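Local coordinates for protein alpha-amylase G-6 (Bacillus halodurans, PDB 2C3G) that probably binds starch, as the family 26 carbohydrate-binding module carved out of a longer bacterial alpha-amylase, at residues A[60-65]-A[90-95]; A[32-35]-A[39-42]; A[7-12]-A[20-25]. One frame throughout, in Å; residues are numbered along the deposited sequence. Where two conformers were deposited one is given.

Interaction 1: A[60-65]-A[90-95]; sequences VRLLFK and GEWHVD. With CD (cadmium ion), chain C.
Leu62 and Phe64 meet Trp92 in the interior of the beta-sandwich, where the indole reaches in from one sheet toward a strand of the other. The backbones stay far apart, with 12.7 Å between Leu62 CA and Trp92 CA, so side chains alone make the contact. With CG anti to the carbonyl carbon (chi1 -72°), Trp92 sends the six-membered end of its indole inward. Leu62 CD1 lies near the indole plane at this edge, 4.1 Å from Trp92 CZ2. Beside it the tip of the phenyl ring approaches, Phe64 CZ lying 3.9 Å from Trp92 CH2; the indole carbon sits at the phenyl edge, close to the phenyl plane. The same Leu62 methyl rests over one face of the Phe64 ring, 3.8 Å above its plane and offset toward the rim. One branch of the leucine thus packs against both aromatic groups, and the atoms that touch are all carbons.

Glu91 and His93 flank Trp92 in the chain. The Glu91 side chain folds over to the next main-chain nitrogen, Glu91 OE2 accepting a bond of 3.0 Å from Trp92 N on its anti side. His93 binds a cadmium ion through NE2 at 2.3 Å, together with Asp89 and a water molecule.

Strand 59-66 runs between strands 20-28 and 71-82 in the three-stranded sheet, while strand 92-93 is outermost in the five-stranded one. Ile9 of strand 6-12, Phe80 of strand 71-82 and Phe88 of strand 86-88 also contact Trp92, the ring of Phe80 meeting it edge-to-face.

Interaction 2: A[32-35]-A[39-42]; sequences DEPT and APEM
The apolar part of this contact, within one long loop, is made by Pro34 against Ala39 and Pro40. The Pro34 ring points its CB at the main chain of the second segment, with Pro34 CB 3.8 Å from Ala39 CA. The same carbon lies 3.9 Å from Pro40 CD, and Pro34 CG is hardly farther, at 4.0 Å from Pro40 CD. The two side chains cross at about a right angle, so that the CD corner of Pro40 abuts the CB-CG side of Pro34. Being closed rings, both prolines bring these carbons together without any freely rotating side chain.

Polar groups come close one residue farther along. Thr35 O stands 2.9 Å from Ala39 N, and the methyl of Ala39 passes the same oxygen, with Ala39 CB 3.8 Å from Thr35 O. The Thr35 carbonyl therefore faces the start of the second segment.

Ionic and hydrogen-bonded anchoring lies on the far side of Pro34. Glu33 divides its carboxylate between a salt bridge to Lys30 and a hydrogen bond to Thr27, the latter tying the first segment to strand 20-28. Pro34 also touches Tyr24 of that strand, and Pro40 touches His52 of strand 49-55.

Neither segment forms regular structure. Both belong to the irregular connection by which the chain crosses from strand 20-28 to strand 43-46 of the other sheet of the sandwich, and residues 39-42 run beside strand 20-28, held there by backbone hydrogen bonds of Pro40 with Leu22 and Met42 with Pro20.

Interaction 3: A[7-12]-A[20-25]; sequences LTIYFK and PHLYYY
The phenyl ring of Phe11 presents an edge to Pro20, whose CB lies near the ring plane, while the Phe11 ring is stacked with that of Phe64. The approach at the edge is a loose one, Phe11 CD2 to Pro20 CB measuring 4.2 Å, and the two side chains cross obliquely. Phe11 reaches this position with CG anti to the backbone N (chi1 -179°), which carries the ring away from its own strand toward the opposite sheet. A further aromatic group, Trp17 from the loop joining the two strands, meets the Phe11 ring with the planes at about 55°, and Met42 touches it as well.

The second meeting is purely aliphatic. The short branch of Ile9, its CG2 methyl, packs against one terminal methyl of Leu22, Ile9 CG2 to Leu22 CD1 being 4.2 Å. An extended chi1 of -176° projects the leucine end inward. Side chains alone span the gap: Ile9 CA and Leu22 CA are 8.7 Å apart, Phe11 CA and Pro20 CA 8.3 Å. The partners run in opposite order along the chain, and they follow the two-residue alternation of strands, for Ile9 and Phe11 point inward from one segment, Pro20 and Leu22 from the other. All four touching residues are buried, and no hydrogen bond joins the segments.

Strand 6-12 lies between strands 49-55 and 86-88 in the five-stranded sheet, and on its outer side Tyr10 stacks with Trp87. Strand 20-28 is an outermost strand of the three-stranded sheet, next to strand 59-66, whose Phe64 touches both Ile9 and Leu22.

In the fold
Interactions 1 and 3 are adjacent parts of one sandwich interior, with centres about 7 Å apart, and the strands 59-66 and 20-28 that they draw on are neighbours in the same sheet. Leu63 N lies 2.8 Å from Tyr23 O and Lys65 O 2.7 Å from His21 N, both probable hydrogen bonds. Interaction 2 lies along the other side of strand 20-28: Pro40 O is 2.9 Å from Leu22 N and Met42 N 2.8 Å from Pro20 O, again probable hydrogen bonds. Met42 also reaches interaction 1, its SD 3.9 Å from Phe64 CD1. Cadmium ions occupy the periphery, one held by His93 in interaction 1 and one about 5 Å from the Pro40 side chain in interaction 2.

Interaction 1: A[60-65]-A[90-95]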
ATOM      1  N   VAL A  60      -5.988   7.670   3.330  1.00 21.89           N
ATOM      2  CA  VAL A  60      -5.859   7.177   1.961  1.00 22.21           C
ATOM      3  C   VAL A  60      -6.837   6.027   1.846  1.00 22.93           C
ATOM      4  O   VAL A  60      -7.332   5.519   2.864  1.00 22.40           O
ATOM      5  CB  VAL A  60      -4.396   6.695   1.687  1.00 21.95           C
ATOM      6  CG1 VAL A  60      -4.284   5.196   1.341  1.00 20.62           C
ATOM      7  CG2 VAL A  60      -3.706   7.559   0.684  1.00 22.38           C
ATOM      8  N   ARG A  61      -7.142   5.648   0.605  1.00 23.74           N
ATOM      9  CA  ARG A  61      -7.874   4.432   0.296  1.00 24.79           C
ATOM     10  C   ARG A  61      -6.934   3.632  -0.569  1.00 24.60           C
ATOM     11  O   ARG A  61      -6.415   4.161  -1.531  1.00 24.67           O
ATOM     12  CB  ARG A  61      -9.158   4.753  -0.487  1.00 24.74           C
ATOM     13  CG  ARG A  61     -10.435   4.466   0.261  1.00 25.60           C
ATOM     14  CD  ARG A  61     -11.365   5.642   0.326  1.00 28.93           C
ATOM     15  NE  ARG A  61     -12.669   5.269   0.891  1.00 33.45           N
ATOM     16  CZ  ARG A  61     -13.287   5.912   1.880  1.00 34.06           C
ATOM     17  NH1 ARG A  61     -14.455   5.482   2.309  1.00 37.77           N
ATOM     18  NH2 ARG A  61     -12.743   6.972   2.455  1.00 36.43           N
ATOM     19  N   LEU A  62      -6.699   2.363  -0.235  1.00 25.51           N
ATOM     20  CA  LEU A  62      -5.674   1.605  -0.966  1.00 25.84           C
ATOM     21  C   LEU A  62      -5.985   0.161  -1.406  1.00 26.03           C
ATOM     22  O   LEU A  62      -6.760  -0.564  -0.790  1.00 26.25           O
ATOM     23  CB  LEU A  62      -4.322   1.680  -0.229  1.00 26.39           C
ATOM     24  CG  LEU A  62      -4.149   0.945   1.114  1.00 26.14           C
ATOM     25  CD1 LEU A  62      -3.829  -0.527   0.889  1.00 26.73           C
ATOM     26  CD2 LEU A  62      -3.082   1.629   1.950  1.00 23.27           C
ATOM     27  N   LEU A  63      -5.351  -0.239  -2.495  1.00 26.36           N
ATOM     28  CA  LEU A  63      -5.348  -1.641  -2.907  1.00 26.31           C
ATOM     29  C   LEU A  63      -3.922  -2.048  -3.268  1.00 25.42           C
ATOM     30  O   LEU A  63      -3.148  -1.238  -3.752  1.00 24.82           O
ATOM     31  CB  LEU A  63      -6.264  -1.867  -4.121  1.00 26.32           C
ATOM     32  CG  LEU A  63      -7.755  -1.544  -4.012  1.00 27.03           C
ATOM     33  CD1 LEU A  63      -8.078  -0.252  -4.765  1.00 27.84           C
ATOM     34  CD2 LEU A  63      -8.589  -2.677  -4.543  1.00 26.36           C
ATOM     35  N   PHE A  64      -3.601  -3.311  -3.029  1.00 25.43           N
ATOM     36  CA  PHE A  64      -2.386  -3.931  -3.541  1.00 25.28           C
ATOM     37  C   PHE A  64      -2.688  -4.564  -4.892  1.00 26.19           C
ATOM     38  O   PHE A  64      -3.808  -5.019  -5.134  1.00 26.75           O
ATOM     39  CB  PHE A  64      -1.872  -4.983  -2.553  1.00 24.62           C
ATOM     40  CG  PHE A  64      -1.666  -4.438  -1.173  1.00 22.24           C
ATOM     41  CD1 PHE A  64      -0.631  -3.542  -0.922  1.00 19.65           C
ATOM     42  CD2 PHE A  64      -2.536  -4.772  -0.141  1.00 19.09           C
ATOM     43  CE1 PHE A  64      -0.449  -2.999   0.354  1.00 19.93           C
ATOM     44  CE2 PHE A  64      -2.359  -4.239   1.147  1.00 21.53           C
ATOM     45  CZ  PHE A  64      -1.321  -3.348   1.394  1.00 19.19           C
ATOM     46  N   LYS A  65      -1.688  -4.568  -5.769  1.00 27.30           N
ATOM     47  CA  LYS A  65      -1.778  -5.184  -7.086  1.00 27.99           C
ATOM     48  C   LYS A  65      -0.399  -5.588  -7.611  1.00 29.08           C
ATOM     49  O   LYS A  65       0.618  -5.062  -7.169  1.00 28.72           O
ATOM     50  CB  LYS A  65      -2.442  -4.229  -8.080  1.00 27.54           C
ATOM     51  CG  LYS A  65      -1.703  -2.935  -8.344  1.00 25.69           C
ATOM     52  CD  LYS A  65      -2.470  -2.055  -9.330  1.00 24.05           C
ATOM     53  CE  LYS A  65      -2.479  -2.645 -10.722  1.00 22.97           C
ATOM     54  NZ  LYS A  65      -1.205  -2.406 -11.418  1.00 23.83           N
ATOM     55  N   GLY A  90      -2.922 -10.183   5.374  1.00 20.92           N
ATOM     56  CA  GLY A  90      -4.230 -10.806   5.430  1.00 21.31           C
ATOM     57  C   GLY A  90      -5.001 -10.174   6.572  1.00 21.78           C
ATOM     58  O   GLY A  90      -6.222 -10.169   6.570  1.00 22.49           O
ATOM     59  N   GLU A  91      -4.280  -9.647   7.555  1.00 21.61           N
ATOM     60  CA  GLU A  91      -4.862  -8.755   8.565  1.00 20.58           C
ATOM     61  C   GLU A  91      -3.910  -7.569   8.712  1.00 20.68           C
ATOM     62  O   GLU A  91      -2.727  -7.675   8.377  1.00 19.97           O
ATOM     63  CB  GLU A  91      -5.046  -9.466   9.909  1.00 21.25           C
ATOM     64  CG  GLU A  91      -5.581  -8.587  11.041  1.00 23.01           C
ATOM     65  CD  GLU A  91      -6.995  -8.044  10.754  1.00 25.37           C
ATOM     66  OE1 GLU A  91      -7.952  -8.855  10.925  1.00 26.42           O
ATOM     67  OE2 GLU A  91      -7.142  -6.842  10.348  1.00 20.04           O
ATOM     68  N   TRP A  92      -4.440  -6.429   9.174  1.00 20.05           N
ATOM     69  CA  TRP A  92      -3.632  -5.266   9.476  1.00 19.36           C
ATOM     70  C   TRP A  92      -3.014  -5.301  10.875  1.00 19.78           C
ATOM     71  O   TRP A  92      -3.674  -5.632  11.869  1.00 19.51           O
ATOM     72  CB  TRP A  92      -4.434  -3.998   9.284  1.00 18.64           C
ATOM     73  CG  TRP A  92      -4.703  -3.677   7.843  1.00 17.38           C
ATOM     74  CD1 TRP A  92      -5.836  -3.947   7.154  1.00 15.19           C
ATOM     75  CD2 TRP A  92      -3.822  -3.007   6.921  1.00 18.65           C
ATOM     76  NE1 TRP A  92      -5.733  -3.493   5.857  1.00 18.52           N
ATOM     77  CE2 TRP A  92      -4.507  -2.902   5.686  1.00 16.60           C
ATOM     78  CE3 TRP A  92      -2.540  -2.459   7.020  1.00 14.37           C
ATOM     79  CZ2 TRP A  92      -3.941  -2.301   4.563  1.00 16.23           C
ATOM     80  CZ3 TRP A  92      -1.984  -1.859   5.915  1.00 16.98           C
ATOM     81  CH2 TRP A  92      -2.683  -1.785   4.687  1.00 15.57           C
ATOM     82  N   HIS A  93      -1.728  -4.966  10.926  1.00 20.07           N
ATOM     83  CA  HIS A  93      -0.988  -4.800  12.180  1.00 20.80           C
ATOM     84  C   HIS A  93      -0.275  -3.466  12.089  1.00 21.30           C
ATOM     85  O   HIS A  93       0.192  -3.103  11.002  1.00 20.42           O
ATOM     86  CB  HIS A  93       0.096  -5.880  12.358  1.00 20.39           C
ATOM     87  CG  HIS A  93      -0.409  -7.283  12.321  1.00 22.07           C
ATOM     88  ND1 HIS A  93      -0.609  -8.032  13.469  1.00 21.67           N
ATOM     89  CD2 HIS A  93      -0.694  -8.103  11.279  1.00 22.07           C
ATOM     90  CE1 HIS A  93      -1.034  -9.236  13.130  1.00 23.88           C
ATOM     91  NE2 HIS A  93      -1.095  -9.304  11.810  1.00 23.51           N
ATOM     92  N   VAL A  94      -0.168  -2.759  13.225  1.00 22.28           N
ATOM     93  CA  VAL A  94       0.600  -1.506  13.293  1.00 23.53           C
ATOM     94  C   VAL A  94       2.108  -1.696  13.283  1.00 24.41           C
ATOM     95  O   VAL A  94       2.804  -0.967  12.568  1.00 23.73           O
ATOM     96  CB  VAL A  94       0.184  -0.566  14.481  1.00 23.82           C
ATOM     97  CG1 VAL A  94      -1.315  -0.348  14.466  1.00 24.42           C
ATOM     98  CG2 VAL A  94       0.682  -1.109  15.863  1.00 23.71           C
ATOM     99  N   ASP A  95       2.598  -2.649  14.088  1.00 26.00           N
ATOM    100  CA  ASP A  95       3.987  -3.103  14.026  1.00 27.72           C
ATOM    101  C   ASP A  95       4.094  -4.471  13.339  1.00 28.36           C
ATOM    102  O   ASP A  95       3.119  -5.221  13.275  1.00 28.05           O
ATOM    103  CB  ASP A  95       4.631  -3.183  15.421  1.00 28.43           C
ATOM    104  CG  ASP A  95       4.201  -2.040  16.358  1.00 30.51           C
ATOM    105  OD1 ASP A  95       4.355  -0.841  15.992  1.00 30.45           O
ATOM    106  OD2 ASP A  95       3.709  -2.270  17.485  1.00 32.45           O
TER
HETATM  107 CD    CD C1100      -1.197 -11.362  10.713  1.00 23.99          CD
HETATM  108  O   HOH W   1      -0.003 -12.308  12.413  1.00 15.78           O

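Interaction 2: A[32-35]-A[39-42]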
ATOM      1  N   ASP A  32      -1.178  14.339  -5.301  0.50 34.28           N
ATOM      2  CA  ASP A  32      -1.194  13.640  -6.586  0.50 34.68           C
ATOM      3  C   ASP A  32      -1.481  12.157  -6.351  0.50 35.15           C
ATOM      4  O   ASP A  32      -0.841  11.500  -5.522  0.50 34.94           O
ATOM      5  CB  ASP A  32       0.130  13.839  -7.352  0.50 34.79           C
ATOM      6  CG  ASP A  32       0.023  14.866  -8.505  0.50 34.81           C
ATOM      7  OD1 ASP A  32      -1.007  15.581  -8.615  0.50 35.06           O
ATOM      8  OD2 ASP A  32       0.939  15.029  -9.352  0.50 33.60           O
ATOM      9  N   GLU A  33      -2.473  11.647  -7.068  1.00 35.91           N
ATOM     10  CA  GLU A  33      -2.830  10.241  -6.986  1.00 37.35           C
ATOM     11  C   GLU A  33      -2.451   9.499  -8.269  1.00 37.97           C
ATOM     12  O   GLU A  33      -2.655  10.011  -9.373  1.00 38.10           O
ATOM     13  CB  GLU A  33      -4.317  10.036  -6.687  1.00 37.68           C
ATOM     14  CG  GLU A  33      -5.072  11.284  -6.283  1.00 39.91           C
ATOM     15  CD  GLU A  33      -5.996  11.057  -5.101  1.00 41.42           C
ATOM     16  OE1 GLU A  33      -7.019  10.358  -5.247  1.00 41.60           O
ATOM     17  OE2 GLU A  33      -5.709  11.607  -4.026  1.00 43.95           O
ATOM     18  N   PRO A  34      -1.916   8.290  -8.116  1.00 38.26           N
ATOM     19  CA  PRO A  34      -1.502   7.465  -9.251  1.00 38.76           C
ATOM     20  C   PRO A  34      -2.654   6.843 -10.051  1.00 38.85           C
ATOM     21  O   PRO A  34      -3.748   6.602  -9.543  1.00 38.88           O
ATOM     22  CB  PRO A  34      -0.709   6.350  -8.567  1.00 39.08           C
ATOM     23  CG  PRO A  34      -1.373   6.203  -7.237  1.00 38.34           C
ATOM     24  CD  PRO A  34      -1.665   7.607  -6.836  1.00 38.35           C
ATOM     25  N   THR A  35      -2.364   6.608 -11.326  1.00 38.95           N
ATOM     26  CA  THR A  35      -3.131   5.749 -12.215  1.00 38.89           C
ATOM     27  C   THR A  35      -3.079   4.310 -11.675  1.00 38.40           C
ATOM     28  O   THR A  35      -2.147   3.956 -10.947  1.00 38.90           O
ATOM     29  CB  THR A  35      -2.460   5.832 -13.617  1.00 39.07           C
ATOM     30  OG1 THR A  35      -2.892   7.017 -14.295  1.00 40.32           O
ATOM     31  CG2 THR A  35      -2.903   4.727 -14.525  1.00 39.57           C
ATOM     32  N   ALA A  39       0.574   3.187 -10.586  1.00 32.55           N
ATOM     33  CA  ALA A  39       0.790   2.910  -9.160  1.00 31.05           C
ATOM     34  C   ALA A  39       2.275   2.616  -8.855  1.00 30.17           C
ATOM     35  O   ALA A  39       2.936   1.871  -9.603  1.00 30.54           O
ATOM     36  CB  ALA A  39      -0.105   1.756  -8.683  1.00 31.12           C
ATOM     37  N   PRO A  40       2.798   3.225  -7.792  1.00 28.64           N
ATOM     38  CA  PRO A  40       4.196   3.039  -7.407  1.00 27.80           C
ATOM     39  C   PRO A  40       4.519   1.600  -7.048  1.00 26.61           C
ATOM     40  O   PRO A  40       3.708   0.912  -6.420  1.00 26.08           O
ATOM     41  CB  PRO A  40       4.343   3.912  -6.153  1.00 27.98           C
ATOM     42  CG  PRO A  40       3.217   4.902  -6.221  1.00 28.39           C
ATOM     43  CD  PRO A  40       2.097   4.152  -6.884  1.00 29.00           C
ATOM     44  N   GLU A  41       5.709   1.168  -7.456  1.00 25.53           N
ATOM     45  CA  GLU A  41       6.298  -0.082  -6.993  1.00 25.32           C
ATOM     46  C   GLU A  41       6.464  -0.073  -5.477  1.00 23.63           C
ATOM     47  O   GLU A  41       6.811   0.937  -4.879  1.00 23.68           O
ATOM     48  CB  GLU A  41       7.662  -0.323  -7.670  1.00 25.84           C
ATOM     49  CG  GLU A  41       8.227  -1.737  -7.535  1.00 28.28           C
ATOM     50  CD  GLU A  41       9.734  -1.814  -7.836  1.00 32.96           C
ATOM     51  OE1 GLU A  41      10.209  -1.081  -8.742  1.00 34.02           O
ATOM     52  OE2 GLU A  41      10.454  -2.597  -7.159  1.00 31.92           O
ATOM     53  N   MET A  42       6.190  -1.219  -4.877  1.00 22.51           N
ATOM     54  CA  MET A  42       6.501  -1.441  -3.478  1.00 21.08           C
ATOM     55  C   MET A  42       7.894  -2.029  -3.334  1.00 20.15           C
ATOM     56  O   MET A  42       8.131  -3.162  -3.663  1.00 20.81           O
ATOM     57  CB  MET A  42       5.419  -2.285  -2.814  1.00 20.58           C
ATOM     58  CG  MET A  42       4.113  -1.536  -2.675  1.00 19.85           C
ATOM     59  SD  MET A  42       2.978  -2.414  -1.656  1.00 18.98           S
ATOM     60  CE  MET A  42       3.501  -1.871  -0.076  1.00 16.52           C
TER

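Interaction 3: A[7-12]-A[20-25]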
ATOM      1  N   LEU A   7       2.104   8.003   5.091  1.00 15.57           N
ATOM      2  CA  LEU A   7       1.582   6.673   5.394  1.00 16.45           C
ATOM      3  C   LEU A   7       2.500   5.608   4.833  1.00 16.36           C
ATOM      4  O   LEU A   7       2.644   5.501   3.622  1.00 17.38           O
ATOM      5  CB  LEU A   7       0.114   6.545   4.930  1.00 16.24           C
ATOM      6  CG  LEU A   7      -1.070   6.519   5.933  1.00 17.78           C
ATOM      7  CD1 LEU A   7      -0.834   7.110   7.325  1.00 11.95           C
ATOM      8  CD2 LEU A   7      -2.328   7.144   5.339  1.00 16.05           C
ATOM      9  N   THR A   8       3.179   4.880   5.720  1.00 16.02           N
ATOM     10  CA  THR A   8       4.044   3.765   5.334  1.00 16.38           C
ATOM     11  C   THR A   8       3.223   2.491   5.373  1.00 16.46           C
ATOM     12  O   THR A   8       2.508   2.225   6.333  1.00 16.89           O
ATOM     13  CB  THR A   8       5.273   3.615   6.270  1.00 16.21           C
ATOM     14  OG1 THR A   8       6.076   4.787   6.191  1.00 17.33           O
ATOM     15  CG2 THR A   8       6.214   2.488   5.751  1.00 16.25           C
ATOM     16  N   ILE A   9       3.295   1.715   4.309  1.00 17.00           N
ATOM     17  CA  ILE A   9       2.504   0.510   4.221  1.00 16.62           C
ATOM     18  C   ILE A   9       3.439  -0.628   3.866  1.00 16.71           C
ATOM     19  O   ILE A   9       4.269  -0.483   2.980  1.00 16.75           O
ATOM     20  CB  ILE A   9       1.281   0.713   3.227  1.00 16.02           C
ATOM     21  CG1 ILE A   9       0.085   1.325   3.973  1.00 17.56           C
ATOM     22  CG2 ILE A   9       0.692  -0.602   2.746  1.00 15.30           C
ATOM     23  CD1 ILE A   9       0.105   2.758   4.140  1.00 18.77           C
ATOM     24  N   TYR A  10       3.344  -1.734   4.605  1.00 17.01           N
ATOM     25  CA  TYR A  10       4.115  -2.939   4.304  1.00 17.60           C
ATOM     26  C   TYR A  10       3.159  -4.013   3.876  1.00 17.45           C
ATOM     27  O   TYR A  10       2.108  -4.187   4.475  1.00 17.84           O
ATOM     28  CB  TYR A  10       4.906  -3.457   5.502  1.00 17.52           C
ATOM     29  CG  TYR A  10       5.938  -2.510   6.032  1.00 17.90           C
ATOM     30  CD1 TYR A  10       7.287  -2.673   5.718  1.00 17.53           C
ATOM     31  CD2 TYR A  10       5.562  -1.447   6.844  1.00 17.79           C
ATOM     32  CE1 TYR A  10       8.246  -1.792   6.220  1.00 20.35           C
ATOM     33  CE2 TYR A  10       6.490  -0.563   7.348  1.00 19.57           C
ATOM     34  CZ  TYR A  10       7.823  -0.740   7.033  1.00 22.15           C
ATOM     35  OH  TYR A  10       8.728   0.133   7.529  1.00 23.94           O
ATOM     36  N   PHE A  11       3.539  -4.725   2.827  1.00 17.67           N
ATOM     37  CA  PHE A  11       2.694  -5.735   2.252  1.00 17.37           C
ATOM     38  C   PHE A  11       3.394  -7.090   2.222  1.00 17.37           C
ATOM     39  O   PHE A  11       4.482  -7.214   1.697  1.00 15.42           O
ATOM     40  CB  PHE A  11       2.333  -5.285   0.837  1.00 17.86           C
ATOM     41  CG  PHE A  11       1.444  -6.231   0.114  1.00 16.75           C
ATOM     42  CD1 PHE A  11       0.323  -6.765   0.743  1.00 17.59           C
ATOM     43  CD2 PHE A  11       1.722  -6.577  -1.182  1.00 17.53           C
ATOM     44  CE1 PHE A  11      -0.505  -7.647   0.083  1.00 17.90           C
ATOM     45  CE2 PHE A  11       0.915  -7.468  -1.852  1.00 19.68           C
ATOM     46  CZ  PHE A  11      -0.211  -8.005  -1.211  1.00 19.57           C
ATOM     47  N   LYS A  12       2.752  -8.109   2.777  1.00 18.36           N
ATOM     48  CA  LYS A  12       3.261  -9.459   2.649  1.00 20.05           C
ATOM     49  C   LYS A  12       2.693 -10.051   1.376  1.00 21.08           C
ATOM     50  O   LYS A  12       1.508 -10.441   1.321  1.00 20.91           O
ATOM     51  CB  LYS A  12       2.927 -10.311   3.864  1.00 19.84           C
ATOM     52  CG  LYS A  12       3.610 -11.634   3.787  1.00 22.35           C
ATOM     53  CD  LYS A  12       4.313 -11.985   5.049  1.00 24.53           C
ATOM     54  CE  LYS A  12       3.731 -13.240   5.609  1.00 26.11           C
ATOM     55  NZ  LYS A  12       4.677 -13.897   6.564  1.00 28.90           N
ATOM     56  N   PRO A  20       5.009  -6.252  -6.671  1.00 25.65           N
ATOM     57  CA  PRO A  20       3.887  -5.595  -5.970  1.00 24.99           C
ATOM     58  C   PRO A  20       3.853  -4.082  -6.134  1.00 24.36           C
ATOM     59  O   PRO A  20       4.895  -3.437  -6.035  1.00 25.05           O
ATOM     60  CB  PRO A  20       4.136  -5.948  -4.507  1.00 25.58           C
ATOM     61  CG  PRO A  20       5.655  -6.016  -4.397  1.00 24.54           C
ATOM     62  CD  PRO A  20       6.134  -6.524  -5.749  1.00 26.02           C
ATOM     63  N   HIS A  21       2.662  -3.540  -6.378  1.00 23.55           N
ATOM     64  CA  HIS A  21       2.437  -2.090  -6.505  1.00 23.29           C
ATOM     65  C   HIS A  21       1.345  -1.561  -5.549  1.00 22.94           C
ATOM     66  O   HIS A  21       0.449  -2.299  -5.138  1.00 22.29           O
ATOM     67  CB  HIS A  21       2.045  -1.738  -7.939  1.00 22.84           C
ATOM     68  CG  HIS A  21       3.125  -1.973  -8.934  1.00 22.58           C
ATOM     69  ND1 HIS A  21       3.449  -3.230  -9.397  1.00 24.86           N
ATOM     70  CD2 HIS A  21       3.957  -1.115  -9.558  1.00 22.37           C
ATOM     71  CE1 HIS A  21       4.431  -3.134 -10.273  1.00 24.41           C
ATOM     72  NE2 HIS A  21       4.756  -1.861 -10.389  1.00 25.78           N
ATOM     73  N   LEU A  22       1.429  -0.285  -5.189  1.00 23.61           N
ATOM     74  CA  LEU A  22       0.456   0.272  -4.245  1.00 23.91           C
ATOM     75  C   LEU A  22      -0.450   1.307  -4.919  1.00 24.25           C
ATOM     76  O   LEU A  22      -0.026   2.414  -5.222  1.00 23.96           O
ATOM     77  CB  LEU A  22       1.146   0.880  -3.007  1.00 23.43           C
ATOM     78  CG  LEU A  22       0.173   1.388  -1.925  1.00 23.27           C
ATOM     79  CD1 LEU A  22      -0.527   0.229  -1.211  1.00 20.76           C
ATOM     80  CD2 LEU A  22       0.814   2.357  -0.923  1.00 21.90           C
ATOM     81  N   TYR A  23      -1.704   0.940  -5.130  1.00 25.03           N
ATOM     82  CA  TYR A  23      -2.676   1.867  -5.686  1.00 26.07           C
ATOM     83  C   TYR A  23      -3.480   2.527  -4.559  1.00 25.40           C
ATOM     84  O   TYR A  23      -3.956   1.847  -3.653  1.00 25.48           O
ATOM     85  CB  TYR A  23      -3.610   1.156  -6.689  1.00 26.53           C
ATOM     86  CG  TYR A  23      -4.655   2.090  -7.254  1.00 28.65           C
ATOM     87  CD1 TYR A  23      -4.288   3.147  -8.077  1.00 27.66           C
ATOM     88  CD2 TYR A  23      -6.010   1.940  -6.928  1.00 29.18           C
ATOM     89  CE1 TYR A  23      -5.230   4.013  -8.574  1.00 28.32           C
ATOM     90  CE2 TYR A  23      -6.959   2.800  -7.435  1.00 29.19           C
ATOM     91  CZ  TYR A  23      -6.560   3.839  -8.250  1.00 29.87           C
ATOM     92  OH  TYR A  23      -7.485   4.715  -8.759  1.00 31.98           O
ATOM     93  N   TYR A  24      -3.616   3.848  -4.638  1.00 25.13           N
ATOM     94  CA  TYR A  24      -4.295   4.662  -3.612  1.00 25.05           C
ATOM     95  C   TYR A  24      -4.986   5.894  -4.206  1.00 25.36           C
ATOM     96  O   TYR A  24      -4.494   6.519  -5.146  1.00 24.87           O
ATOM     97  CB  TYR A  24      -3.329   5.102  -2.500  1.00 24.30           C
ATOM     98  CG  TYR A  24      -2.190   5.959  -2.984  1.00 23.12           C
ATOM     99  CD1 TYR A  24      -1.029   5.375  -3.481  1.00 22.71           C
ATOM    100  CD2 TYR A  24      -2.267   7.355  -2.944  1.00 23.23           C
ATOM    101  CE1 TYR A  24       0.014   6.140  -3.938  1.00 23.17           C
ATOM    102  CE2 TYR A  24      -1.215   8.146  -3.395  1.00 24.16           C
ATOM    103  CZ  TYR A  24      -0.072   7.521  -3.901  1.00 23.80           C
ATOM    104  OH  TYR A  24       0.997   8.267  -4.351  1.00 23.44           O
ATOM    105  N   TYR A  25      -6.132   6.234  -3.623  1.00 26.17           N
ATOM    106  CA  TYR A  25      -6.938   7.358  -4.081  1.00 26.74           C
ATOM    107  C   TYR A  25      -7.554   8.074  -2.865  1.00 27.15           C
ATOM    108  O   TYR A  25      -7.129   7.844  -1.734  1.00 26.99           O
ATOM    109  CB  TYR A  25      -8.007   6.886  -5.087  1.00 26.75           C
ATOM    110  CG  TYR A  25      -8.914   5.796  -4.557  1.00 26.52           C
ATOM    111  CD1 TYR A  25      -8.493   4.475  -4.531  1.00 26.97           C
ATOM    112  CD2 TYR A  25     -10.195   6.084  -4.090  1.00 26.94           C
ATOM    113  CE1 TYR A  25      -9.298   3.474  -4.060  1.00 28.99           C
ATOM    114  CE2 TYR A  25     -11.022   5.070  -3.604  1.00 28.00           C
ATOM    115  CZ  TYR A  25     -10.565   3.766  -3.596  1.00 27.97           C
ATOM    116  OH  TYR A  25     -11.338   2.727  -3.118  1.00 30.27           O
TER